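Local coordinates for protein SUBA (Escherichia coli, PDB 2IY9) that cleaves the host endoplasmic reticulum chaperone BiP as the subtilisin-like serine protease subunit of an AB5 cytotoxin, triggering ER stress and eventual cell death, at residues Glu144-Val156 with Lys190-Tyr202. Sequence-based numbering, arbitrary orientation.
Sequences EKIINISGGQKGV and KLSAQQRIWPAAY
Gln153 and Trp198 form a single antiparallel hydrogen-bonded bridge, Gln153 N donating to Trp198 O at 2.9 Å and Trp198 N returning to Gln153 O at 2.7 Å. Two residues on, Gly155 N reaches Gln194 O (2.9 Å) through a more bent bond, and a water accepting from Val156 N and donating to Ala193 O and Arg196 O ties the two chains together. Val156 lies on one face of the Trp198 indole: with CG1 anti to the backbone N (chi1 175°), that methyl makes a CH-pi contact with the five-membered ring, while CG2 sits 3.6 Å from Trp198 CD1. On the opposite face is Ala201 CB, and Gln153 O meets the ring at its edge, in plane. The Lys154 chain, bent at chi3 (89°), runs across Ile197, with Lys154 CE tight against Ile197 CG1 at 3.4 Å, and its NZ donates to a water. At the glycines the chains come close: Gly152 CA makes a CA-H...O contact with Trp198 O (3.1 Å). One water donates to Gly151 O and accepts from Ala200 N, just past Pro199 and its cis peptide. Segment 144-156 carries strand 147-149 of the parallel subtilase sheet and then runs on past the probable charge relay residues Ser272 and His89, whose NE2 bonds Ser150 O; it probably lines the S1 side of the substrate cleft, like the Ser-Leu-Gly segment of subtilisins. Farther in, Ile149 touches Pro199 and also packs on Trp126 and Ile130 of helix 125-134, while Thr163 and Trp162 of helix 160-172 touch Trp198 and Pro199, respectively.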
# COMPACT_ATOMS: atom_id res chain seq x y z
N GLU A 144 3.36 -7.43 10.28
CA GLU A 144 2.22 -7.54 9.34
C GLU A 144 0.96 -6.79 9.83
O GLU A 144 -0.19 -7.20 9.58
CB GLU A 144 1.93 -9.01 8.99
CG GLU A 144 3.15 -9.74 8.41
CD GLU A 144 2.77 -10.98 7.63
OE1 GLU A 144 3.04 -12.09 8.11
OE2 GLU A 144 2.22 -10.84 6.52
N LYS A 145 1.19 -5.68 10.53
CA LYS A 145 0.13 -4.75 10.92
C LYS A 145 -0.30 -3.94 9.69
O LYS A 145 -1.50 -3.65 9.49
CB LYS A 145 0.67 -3.80 11.99
CG LYS A 145 -0.39 -2.98 12.71
CD LYS A 145 0.25 -2.02 13.70
CE LYS A 145 -0.78 -1.31 14.58
NZ LYS A 145 -1.50 -2.25 15.51
N ILE A 146 0.70 -3.55 8.90
CA ILE A 146 0.46 -2.82 7.67
C ILE A 146 0.54 -3.81 6.53
O ILE A 146 1.59 -4.42 6.30
CB ILE A 146 1.48 -1.68 7.45
CG1 ILE A 146 1.53 -0.72 8.66
CG2 ILE A 146 1.17 -0.95 6.13
CD1 ILE A 146 0.13 -0.28 9.19
N ILE A 147 -0.58 -3.94 5.82
CA ILE A 147 -0.73 -4.91 4.74
C ILE A 147 -0.85 -4.19 3.39
O ILE A 147 -1.84 -3.51 3.12
CB ILE A 147 -1.99 -5.80 4.98
CG1 ILE A 147 -1.92 -6.50 6.35
CG2 ILE A 147 -2.15 -6.84 3.86
CD1 ILE A 147 -3.27 -7.04 6.81
N ASN A 148 0.16 -4.37 2.54
CA ASN A 148 0.22 -3.71 1.24
C ASN A 148 -0.40 -4.55 0.14
O ASN A 148 0.06 -5.67 -0.14
CB ASN A 148 1.66 -3.37 0.88
CG ASN A 148 1.76 -2.55 -0.39
OD1 ASN A 148 1.87 -3.10 -1.51
ND2 ASN A 148 1.69 -1.24 -0.24
N ILE A 149 -1.43 -3.99 -0.49
CA ILE A 149 -2.09 -4.64 -1.61
C ILE A 149 -2.07 -3.68 -2.81
O ILE A 149 -3.03 -2.95 -3.06
CB ILE A 149 -3.52 -5.10 -1.23
CG1 ILE A 149 -3.46 -5.88 0.11
CG2 ILE A 149 -4.14 -5.93 -2.38
CD1 ILE A 149 -4.66 -6.75 0.45
N SER A 150 -0.95 -3.70 -3.53
CA SER A 150 -0.75 -2.89 -4.73
C SER A 150 -1.42 -3.56 -5.94
O SER A 150 -0.75 -3.96 -6.90
CB SER A 150 0.75 -2.69 -4.99
OG SER A 150 1.31 -1.74 -4.12
N GLY A 151 -2.74 -3.68 -5.87
CA GLY A 151 -3.52 -4.35 -6.90
C GLY A 151 -4.75 -4.91 -6.24
O GLY A 151 -5.33 -4.28 -5.35
N GLY A 152 -5.14 -6.12 -6.65
CA GLY A 152 -6.29 -6.77 -6.07
C GLY A 152 -7.13 -7.51 -7.09
O GLY A 152 -6.66 -7.82 -8.19
N GLN A 153 -8.37 -7.76 -6.71
CA GLN A 153 -9.26 -8.64 -7.45
C GLN A 153 -10.43 -7.85 -8.03
O GLN A 153 -11.06 -7.07 -7.32
CB GLN A 153 -9.77 -9.72 -6.50
CG GLN A 153 -10.71 -10.74 -7.10
CD GLN A 153 -11.14 -11.79 -6.08
OE1 GLN A 153 -11.23 -12.98 -6.40
NE2 GLN A 153 -11.40 -11.35 -4.85
N LYS A 154 -10.70 -8.05 -9.32
CA LYS A 154 -11.95 -7.57 -9.90
C LYS A 154 -12.81 -8.74 -10.39
O LYS A 154 -12.43 -9.89 -10.24
CB LYS A 154 -11.75 -6.48 -10.96
CG LYS A 154 -10.82 -6.78 -12.10
CD LYS A 154 -10.78 -5.59 -13.08
CE LYS A 154 -9.70 -4.56 -12.72
NZ LYS A 154 -9.53 -3.50 -13.77
N GLY A 155 -13.98 -8.43 -10.94
CA GLY A 155 -14.92 -9.47 -11.35
C GLY A 155 -15.59 -10.07 -10.12
O GLY A 155 -15.94 -11.25 -10.11
N VAL A 156 -15.74 -9.24 -9.09
CA VAL A 156 -16.34 -9.67 -7.83
C VAL A 156 -17.85 -9.43 -7.86
O VAL A 156 -18.31 -8.28 -7.91
CB VAL A 156 -15.68 -8.95 -6.62
CG1 VAL A 156 -16.40 -9.30 -5.33
CG2 VAL A 156 -14.20 -9.31 -6.53
N LYS A 190 -18.56 5.59 -11.57
CA LYS A 190 -19.30 5.20 -12.78
C LYS A 190 -19.02 3.78 -13.27
O LYS A 190 -19.73 3.27 -14.15
CB LYS A 190 -18.97 6.16 -13.92
CG LYS A 190 -19.28 7.62 -13.63
CD LYS A 190 -18.88 8.46 -14.83
CE LYS A 190 -17.38 8.35 -15.13
NZ LYS A 190 -16.97 8.60 -16.55
N LEU A 191 -17.98 3.15 -12.73
CA LEU A 191 -17.68 1.77 -13.06
C LEU A 191 -18.78 0.87 -12.53
O LEU A 191 -19.43 1.20 -11.53
CB LEU A 191 -16.35 1.36 -12.41
CG LEU A 191 -15.05 1.88 -13.02
CD1 LEU A 191 -13.88 1.33 -12.22
CD2 LEU A 191 -14.92 1.48 -14.49
N SER A 192 -18.98 -0.27 -13.18
CA SER A 192 -19.87 -1.29 -12.65
C SER A 192 -19.13 -2.10 -11.58
O SER A 192 -17.90 -2.04 -11.49
CB SER A 192 -20.38 -2.20 -13.77
OG SER A 192 -19.35 -3.02 -14.26
N ALA A 193 -19.87 -2.86 -10.78
CA ALA A 193 -19.28 -3.64 -9.71
C ALA A 193 -18.21 -4.62 -10.21
O ALA A 193 -17.22 -4.87 -9.52
CB ALA A 193 -20.36 -4.38 -8.93
N GLN A 194 -18.40 -5.15 -11.41
CA GLN A 194 -17.45 -6.12 -11.99
C GLN A 194 -16.09 -5.54 -12.37
O GLN A 194 -15.11 -6.29 -12.49
CB GLN A 194 -18.07 -6.84 -13.20
CG GLN A 194 -19.26 -7.73 -12.86
CD GLN A 194 -19.00 -8.65 -11.68
OE1 GLN A 194 -19.40 -8.36 -10.55
NE2 GLN A 194 -18.32 -9.77 -11.94
N GLN A 195 -16.02 -4.23 -12.56
CA GLN A 195 -14.78 -3.57 -12.99
C GLN A 195 -13.98 -2.95 -11.83
O GLN A 195 -12.81 -2.60 -12.01
CB GLN A 195 -15.08 -2.49 -14.05
CG GLN A 195 -15.74 -3.02 -15.34
CD GLN A 195 -16.31 -1.91 -16.21
OE1 GLN A 195 -16.97 -0.98 -15.71
NE2 GLN A 195 -16.07 -2.00 -17.52
N ARG A 196 -14.60 -2.82 -10.67
CA ARG A 196 -13.96 -2.20 -9.50
C ARG A 196 -13.00 -3.16 -8.84
O ARG A 196 -13.28 -4.36 -8.75
CB ARG A 196 -15.00 -1.72 -8.49
CG ARG A 196 -15.72 -0.45 -8.91
CD ARG A 196 -16.79 -0.10 -7.92
NE ARG A 196 -17.58 1.06 -8.35
CZ ARG A 196 -18.89 1.18 -8.17
NH1 ARG A 196 -19.59 0.20 -7.59
NH2 ARG A 196 -19.50 2.27 -8.59
N ILE A 197 -11.87 -2.64 -8.38
CA ILE A 197 -10.82 -3.47 -7.79
C ILE A 197 -10.98 -3.57 -6.27
O ILE A 197 -11.15 -2.56 -5.59
CB ILE A 197 -9.41 -2.97 -8.17
CG1 ILE A 197 -9.25 -3.00 -9.70
CG2 ILE A 197 -8.33 -3.82 -7.53
CD1 ILE A 197 -8.31 -1.98 -10.24
N TRP A 198 -10.94 -4.81 -5.79
CA TRP A 198 -11.03 -5.14 -4.36
C TRP A 198 -9.63 -5.42 -3.81
O TRP A 198 -8.80 -5.97 -4.53
CB TRP A 198 -11.94 -6.37 -4.18
CG TRP A 198 -13.40 -6.02 -4.32
CD1 TRP A 198 -14.10 -5.89 -5.49
CD2 TRP A 198 -14.33 -5.74 -3.26
NE1 TRP A 198 -15.41 -5.54 -5.22
CE2 TRP A 198 -15.57 -5.44 -3.86
CE3 TRP A 198 -14.23 -5.71 -1.86
CZ2 TRP A 198 -16.71 -5.11 -3.10
CZ3 TRP A 198 -15.35 -5.39 -1.11
CH2 TRP A 198 -16.57 -5.08 -1.74
N PRO A 199 -9.36 -5.08 -2.53
CA PRO A 199 -10.31 -4.56 -1.54
C PRO A 199 -10.57 -3.05 -1.55
O PRO A 199 -11.33 -2.58 -0.71
CB PRO A 199 -9.66 -4.94 -0.20
CG PRO A 199 -8.19 -4.97 -0.49
CD PRO A 199 -8.01 -5.25 -1.95
N ALA A 200 -9.97 -2.30 -2.48
CA ALA A 200 -10.28 -0.86 -2.54
C ALA A 200 -11.80 -0.61 -2.71
O ALA A 200 -12.33 0.37 -2.18
CB ALA A 200 -9.49 -0.18 -3.65
N ALA A 201 -12.49 -1.52 -3.39
CA ALA A 201 -13.93 -1.38 -3.69
C ALA A 201 -14.84 -1.55 -2.46
O ALA A 201 -16.05 -1.27 -2.54
CB ALA A 201 -14.34 -2.35 -4.78
N TYR A 202 -14.27 -2.01 -1.35
CA TYR A 202 -15.00 -2.06 -0.09
C TYR A 202 -15.61 -0.69 0.15
O TYR A 202 -14.92 0.34 0.13
CB TYR A 202 -14.06 -2.47 1.06
CG TYR A 202 -14.74 -2.62 2.42
CD1 TYR A 202 -15.88 -3.42 2.57
CD2 TYR A 202 -14.21 -1.99 3.54
CE1 TYR A 202 -16.49 -3.56 3.83
CE2 TYR A 202 -14.82 -2.12 4.80
CZ TYR A 202 -15.96 -2.91 4.92
OH TYR A 202 -16.55 -3.04 6.15
O HOH W 1 -7.51 -2.88 -4.24
O HOH W 2 -11.72 -2.84 -15.31
O HOH W 3 -15.04 -6.54 -8.95